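Side-chain contacts in FKBO (Streptomyces hygroscopicus, PDB 4BPS), which hydrolyses chorismate to pyruvate and a dihydroxycyclohexadiene carboxylic acid, a step in the biosynthesis of the immunosuppressant polyketides FK506 and FK520: residues Y131-R136 and G199-I204; M176-G181 and R228-G233. All blocks are in the same frame, centred on the assembly; numbering follows the deposited sequence.

Interaction 1. Residues Y131-R136 and G199-I204; sequences YPLLAR and GVRINI
Arg201 reaches from strand 201-204 to the carbonyl of Leu134 on strand 133-142, tying together two strands that belong to different sheets of this YjgF-fold enzyme. The tight part is the guanidinium. NH1 donates to Leu134 O over 2.8 Å with an N-H...O angle of 153°; the acceptor lies almost exactly in the guanidinium plane, and the donor sits on a carbonyl lone pair. Arg201 CG is anti to the backbone N (chi1 -174°), then the chain bends at chi2 and chi3, curling past the same oxygen so that CD comes within 3.4 Å of Leu134 O. Leu133 CD2 lies over one face of the guanidinium, 3.9 Å from Arg201 NH2, while the Asn203 amide places ND2 above the opposite face, toward the rim. Behind this grip, Leu134 packs on Phe193 and Ala195. The other end of the contact is looser and nearer solvent: Leu133, only partly buried, brings CD1 to 3.5 Å from the carbonyl O of exposed Gly199, a van der Waals touch of a methyl on a carbonyl oxygen, with no hydrogen bond in it. A leucine in place of Arg201 would probably leave Leu134 O without this charged donor and the two sheets without their direct polar tie here. A water completes the join, accepting from Leu134 N at 3.0 Å and from Arg201 NH1 at 2.7 Å.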
loop_
_atom_site.group_PDB
_atom_site.type_symbol
_atom_site.label_atom_id
_atom_site.label_comp_id
_atom_site.label_asym_id
_atom_site.label_seq_id
_atom_site.Cartn_x
_atom_site.Cartn_y
_atom_site.Cartn_z
ATOM N N TYR A 131 7.074 -16.418 -7.275
ATOM C CA TYR A 131 6.966 -15.579 -6.086
ATOM C C TYR A 131 5.489 -15.510 -5.679
ATOM O O TYR A 131 4.864 -14.457 -5.727
ATOM C CB TYR A 131 7.563 -14.177 -6.320
ATOM C CG TYR A 131 9.027 -14.224 -6.661
ATOM C CD1 TYR A 131 9.451 -14.592 -7.941
ATOM C CD2 TYR A 131 9.998 -13.933 -5.706
ATOM C CE1 TYR A 131 10.794 -14.677 -8.257
ATOM C CE2 TYR A 131 11.355 -14.040 -6.013
ATOM C CZ TYR A 131 11.740 -14.406 -7.291
ATOM O OH TYR A 131 13.068 -14.513 -7.608
ATOM N N PRO A 132 4.914 -16.654 -5.272
ATOM C CA PRO A 132 3.455 -16.708 -5.139
ATOM C C PRO A 132 2.899 -15.994 -3.906
ATOM O O PRO A 132 1.691 -15.783 -3.859
ATOM C CB PRO A 132 3.177 -18.213 -5.041
ATOM C CG PRO A 132 4.430 -18.765 -4.429
ATOM C CD PRO A 132 5.541 -17.975 -5.079
ATOM N N LEU A 133 3.713 -15.662 -2.910
ATOM C CA LEU A 133 3.190 -15.093 -1.666
ATOM C C LEU A 133 3.198 -13.590 -1.759
ATOM O O LEU A 133 4.239 -12.958 -1.593
ATOM C CB LEU A 133 4.026 -15.557 -0.482
ATOM C CG LEU A 133 4.097 -17.071 -0.262
ATOM C CD1 LEU A 133 4.907 -17.351 1.014
ATOM C CD2 LEU A 133 2.736 -17.736 -0.172
ATOM N N LEU A 134 2.049 -12.981 -2.044
ATOM C CA LEU A 134 2.013 -11.526 -2.030
ATOM C C LEU A 134 2.199 -11.010 -0.603
ATOM O O LEU A 134 1.640 -11.562 0.340
ATOM C CB LEU A 134 0.689 -10.998 -2.586
ATOM C CG LEU A 134 0.525 -11.116 -4.090
ATOM C CD1 LEU A 134 -0.936 -10.841 -4.451
ATOM C CD2 LEU A 134 1.421 -10.104 -4.810
ATOM N N ALA A 135 2.988 -9.950 -0.479
ATOM C CA ALA A 135 3.381 -9.395 0.812
ATOM C C ALA A 135 2.805 -8.016 1.097
ATOM O O ALA A 135 2.675 -7.639 2.260
ATOM C CB ALA A 135 4.903 -9.297 0.897
ATOM N N ARG A 136 2.530 -7.244 0.046
ATOM C CA ARG A 136 2.059 -5.879 0.222
ATOM C C ARG A 136 1.557 -5.408 -1.128
ATOM O O ARG A 136 2.226 -5.672 -2.140
ATOM C CB ARG A 136 3.190 -4.958 0.706
ATOM C CG ARG A 136 2.823 -4.007 1.807
ATOM C CD ARG A 136 1.757 -2.973 1.437
ATOM N NE ARG A 136 1.572 -1.974 2.492
ATOM C CZ ARG A 136 0.689 -0.995 2.379
ATOM N NH1 ARG A 136 0.567 -0.090 3.339
ATOM N NH2 ARG A 136 -0.079 -0.940 1.312
ATOM N N GLY A 199 8.559 -19.075 2.151
ATOM C CA GLY A 199 8.781 -18.667 3.524
ATOM C C GLY A 199 7.542 -18.153 4.227
ATOM O O GLY A 199 6.405 -18.521 3.899
ATOM N N VAL A 200 7.772 -17.303 5.213
ATOM C CA VAL A 200 6.739 -16.883 6.139
ATOM C C VAL A 200 6.041 -15.628 5.616
ATOM O O VAL A 200 6.699 -14.613 5.355
ATOM C CB VAL A 200 7.368 -16.559 7.505
ATOM C CG1 VAL A 200 6.291 -16.141 8.507
ATOM C CG2 VAL A 200 8.170 -17.754 8.019
ATOM N N ARG A 201 4.720 -15.698 5.483
ATOM C CA ARG A 201 3.913 -14.551 5.100
ATOM C C ARG A 201 2.623 -14.712 5.886
ATOM O O ARG A 201 1.796 -15.580 5.586
ATOM C CB ARG A 201 3.661 -14.527 3.584
ATOM C CG ARG A 201 2.931 -13.264 3.066
ATOM C CD ARG A 201 1.387 -13.268 3.287
ATOM N NE ARG A 201 0.687 -14.543 2.985
ATOM C CZ ARG A 201 0.305 -14.911 1.763
ATOM N NH1 ARG A 201 0.492 -14.065 0.736
ATOM N NH2 ARG A 201 -0.371 -16.055 1.527
ATOM N N ILE A 202 2.479 -13.916 6.947
ATOM C CA ILE A 202 1.348 -14.045 7.875
ATOM C C ILE A 202 0.479 -12.805 7.764
ATOM O O ILE A 202 0.913 -11.698 8.065
ATOM C CB ILE A 202 1.837 -14.218 9.327
ATOM C CG1 ILE A 202 2.681 -15.492 9.483
ATOM C CG2 ILE A 202 0.632 -14.261 10.281
ATOM C CD1 ILE A 202 3.466 -15.551 10.797
ATOM N N ASN A 203 -0.753 -12.985 7.311
ATOM C CA ASN A 203 -1.691 -11.864 7.220
ATOM C C ASN A 203 -2.375 -11.688 8.565
ATOM O O ASN A 203 -2.772 -12.662 9.217
ATOM C CB ASN A 203 -2.667 -12.098 6.079
ATOM C CG ASN A 203 -1.986 -12.007 4.733
ATOM O OD1 ASN A 203 -1.045 -11.242 4.559
ATOM N ND2 ASN A 203 -2.449 -12.800 3.778
ATOM N N ILE A 204 -2.512 -10.431 8.968
ATOM C CA ILE A 204 -2.936 -10.069 10.306
ATOM C C ILE A 204 -4.182 -9.207 10.240
ATOM O O ILE A 204 -4.245 -8.232 9.472
ATOM C CB ILE A 204 -1.782 -9.309 11.027
ATOM C CG1 ILE A 204 -0.550 -10.231 11.114
ATOM C CG2 ILE A 204 -2.213 -8.852 12.408
ATOM C CD1 ILE A 204 0.781 -9.482 11.266
HETATM O O HOH W 1 -0.713 -14.034 -1.657
#

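Interaction 2. Residues M176-G181 and R228-G233; sequences MPAATG and RATWLG. With 3EB (3-(2-carboxyethyl)benzoic acid), chain B.
Beside the ligand pocket of the chorismatase, Ala178 and Thr230 close a buried seam between strand 178-184 and strand 229-232. Its bond is a backbone-to-side-chain one: Ala178 N donates to Thr230 OG1 over 2.9 Å, with an N-H...O angle of 152°. Thr230 holds OG1 beside its own backbone nitrogen and anti to its carbonyl carbon (chi1 -63°), with CB pointing from the backbone toward 176-181. The same hydroxyl oxygen bonds Asn203 OD1, so two partners fix its rotation. Packing around it is close: Pro177 CB approaches Thr230 OG1 to 3.2 Å, and the Ala178 methyl carbon CB lies 3.8 Å from Thr230 OG1. The C-terminal end of 176-181 and the N-terminal end of 228-233, where Arg228 sits, line the pocket. Arg228, bent at chi2 and extended beyond, presents its guanidinium edge to the carboxyethyl arm of the bound 3-(2-carboxyethyl)benzoic acid, NH1 to OXT 2.8 Å, while NH2 bonds Tyr215 OH; both residues bind substrate. Gly181 passes against the benzoate part, its N 3.4 Å from ring atom CAN; a side chain there would run into the carboxylate carbon CAL. A classic beta bulge, Arg228 and Ala229 facing Ile204, starts the second strand. Strand 178-184 edges its sheet next to strand 133-142, whereas strand 229-232 runs between strands 201-204 and 239-249, antiparallel to both.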
loop_
_atom_site.group_PDB
_atom_site.type_symbol
_atom_site.label_atom_id
_atom_site.label_comp_id
_atom_site.label_asym_id
_atom_site.label_seq_id
_atom_site.Cartn_x
_atom_site.Cartn_y
_atom_site.Cartn_z
HETATM N N MSE A 176 -4.758 -12.289 0.614
HETATM C CA MSE A 176 -4.350 -10.953 0.206
HETATM C C MSE A 176 -3.704 -10.238 1.382
HETATM O O MSE A 176 -4.249 -10.202 2.483
HETATM C CB MSE A 176 -5.510 -10.130 -0.343
HETATM C CG MSE A 176 -6.174 -10.714 -1.611
HETATM SE SE MSE A 176 -4.948 -11.066 -3.090
HETATM C CE MSE A 176 -4.545 -9.260 -3.532
ATOM N N PRO A 177 -2.551 -9.607 1.143
ATOM C CA PRO A 177 -1.781 -9.034 2.254
ATOM C C PRO A 177 -2.205 -7.597 2.552
ATOM O O PRO A 177 -3.251 -7.113 2.095
ATOM C CB PRO A 177 -0.340 -9.067 1.726
ATOM C CG PRO A 177 -0.536 -8.832 0.249
ATOM C CD PRO A 177 -1.758 -9.657 -0.097
ATOM N N ALA A 178 -1.375 -6.905 3.323
ATOM C CA ALA A 178 -1.556 -5.504 3.613
ATOM C C ALA A 178 -1.738 -4.725 2.304
ATOM O O ALA A 178 -1.115 -5.051 1.274
ATOM C CB ALA A 178 -0.336 -4.985 4.366
ATOM N N ALA A 179 -2.571 -3.689 2.372
ATOM C CA ALA A 179 -2.914 -2.914 1.185
ATOM C C ALA A 179 -3.137 -1.448 1.495
ATOM O O ALA A 179 -3.314 -1.043 2.658
ATOM C CB ALA A 179 -4.189 -3.495 0.519
ATOM N N THR A 180 -3.129 -0.669 0.424
ATOM C CA THR A 180 -3.586 0.715 0.399
ATOM C C THR A 180 -4.499 0.887 -0.799
ATOM O O THR A 180 -4.188 0.371 -1.877
ATOM C CB THR A 180 -2.397 1.651 0.263
ATOM O OG1 THR A 180 -1.612 1.519 1.450
ATOM C CG2 THR A 180 -2.797 3.109 0.058
ATOM N N GLY A 181 -5.615 1.602 -0.605
ATOM C CA GLY A 181 -6.533 1.980 -1.675
ATOM C C GLY A 181 -6.800 3.463 -1.514
ATOM O O GLY A 181 -7.618 3.861 -0.682
ATOM N N ARG A 228 -5.029 -6.394 7.412
ATOM C CA ARG A 228 -4.748 -5.132 8.120
ATOM C C ARG A 228 -3.231 -4.912 8.335
ATOM O O ARG A 228 -2.778 -3.766 8.514
ATOM C CB ARG A 228 -5.538 -5.062 9.439
ATOM C CG ARG A 228 -7.035 -5.195 9.215
ATOM C CD ARG A 228 -7.594 -4.026 8.430
ATOM N NE ARG A 228 -8.968 -4.291 8.015
ATOM C CZ ARG A 228 -9.779 -3.348 7.543
ATOM N NH1 ARG A 228 -9.366 -2.093 7.437
ATOM N NH2 ARG A 228 -11.017 -3.673 7.186
ATOM N N ALA A 229 -2.444 -5.986 8.280
ATOM C CA ALA A 229 -0.962 -5.922 8.281
ATOM C C ALA A 229 -0.473 -7.280 7.770
ATOM O O ALA A 229 -1.267 -8.242 7.711
ATOM C CB ALA A 229 -0.437 -5.646 9.682
ATOM N N THR A 230 0.807 -7.365 7.410
ATOM C CA THR A 230 1.407 -8.619 7.009
ATOM C C THR A 230 2.796 -8.705 7.615
ATOM O O THR A 230 3.584 -7.755 7.500
ATOM C CB THR A 230 1.532 -8.711 5.468
ATOM O OG1 THR A 230 0.205 -8.685 4.907
ATOM C CG2 THR A 230 2.258 -9.975 5.018
ATOM N N TRP A 231 3.087 -9.834 8.261
ATOM C CA TRP A 231 4.445 -10.161 8.694
ATOM C C TRP A 231 5.109 -10.967 7.582
ATOM O O TRP A 231 4.562 -11.990 7.149
ATOM C CB TRP A 231 4.437 -10.988 9.997
ATOM C CG TRP A 231 5.840 -11.407 10.323
ATOM C CD1 TRP A 231 6.501 -12.531 9.878
ATOM C CD2 TRP A 231 6.812 -10.648 11.049
ATOM N NE1 TRP A 231 7.819 -12.521 10.319
ATOM C CE2 TRP A 231 8.032 -11.374 11.036
ATOM C CE3 TRP A 231 6.766 -9.427 11.721
ATOM C CZ2 TRP A 231 9.177 -10.909 11.675
ATOM C CZ3 TRP A 231 7.911 -8.965 12.339
ATOM C CH2 TRP A 231 9.087 -9.708 12.322
ATOM N N LEU A 232 6.293 -10.536 7.160
ATOM C CA LEU A 232 7.005 -11.200 6.066
ATOM C C LEU A 232 8.406 -11.563 6.507
ATOM O O LEU A 232 9.178 -10.684 6.906
ATOM C CB LEU A 232 7.112 -10.302 4.826
ATOM C CG LEU A 232 7.569 -11.006 3.539
ATOM C CD1 LEU A 232 6.464 -11.881 2.996
ATOM C CD2 LEU A 232 8.052 -9.989 2.502
ATOM N N GLY A 233 8.784 -12.839 6.369
ATOM C CA GLY A 233 10.174 -13.225 6.559
ATOM C C GLY A 233 10.436 -13.912 7.878
ATOM O O GLY A 233 9.539 -14.186 8.666
HETATM C C 3EB B . -10.805 0.659 5.179
HETATM O O 3EB B . -11.657 0.037 4.534
HETATM C CA 3EB B . -10.263 1.982 4.715
HETATM O OAB 3EB B . -9.208 -1.019 -0.956
HETATM O OAD 3EB B . -7.070 -1.604 -0.871
HETATM C CAE 3EB B . -7.740 0.773 3.509
HETATM C CAF 3EB B . -6.731 -0.048 3.022
HETATM C CAG 3EB B . -8.865 1.049 2.731
HETATM C CAH 3EB B . -6.822 -0.596 1.753
HETATM C CAL 3EB B . -8.102 -1.008 -0.380
HETATM C CAM 3EB B . -8.951 0.473 1.463
HETATM C CAN 3EB B . -7.949 -0.363 0.971
HETATM O OXT 3EB B . -10.368 0.247 6.320
HETATM C C2 3EB B . -9.964 1.990 3.201
#

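Interactions 1 and 2 join the same two sheets: strands 133-142 and 178-184 are parallel neighbours in one, 201-204 and 229-232 antiparallel neighbours in the other. Their centres lie about 8 Å apart, and a probable backbone hydrogen bond, Ile204 N to Ala229 O (2.8 Å), links them. Interaction 1 lies farther from the middle of the chain and is partly buried, relying on a long charged side chain and a bridging water. Interaction 2 is buried throughout, made by small residues and one hydroxyl, and leads into the ligand pocket. Asn203 serves the two differently: OD1 is hydrogen-bonded to the threonine, whereas ND2 only lies over the guanidinium.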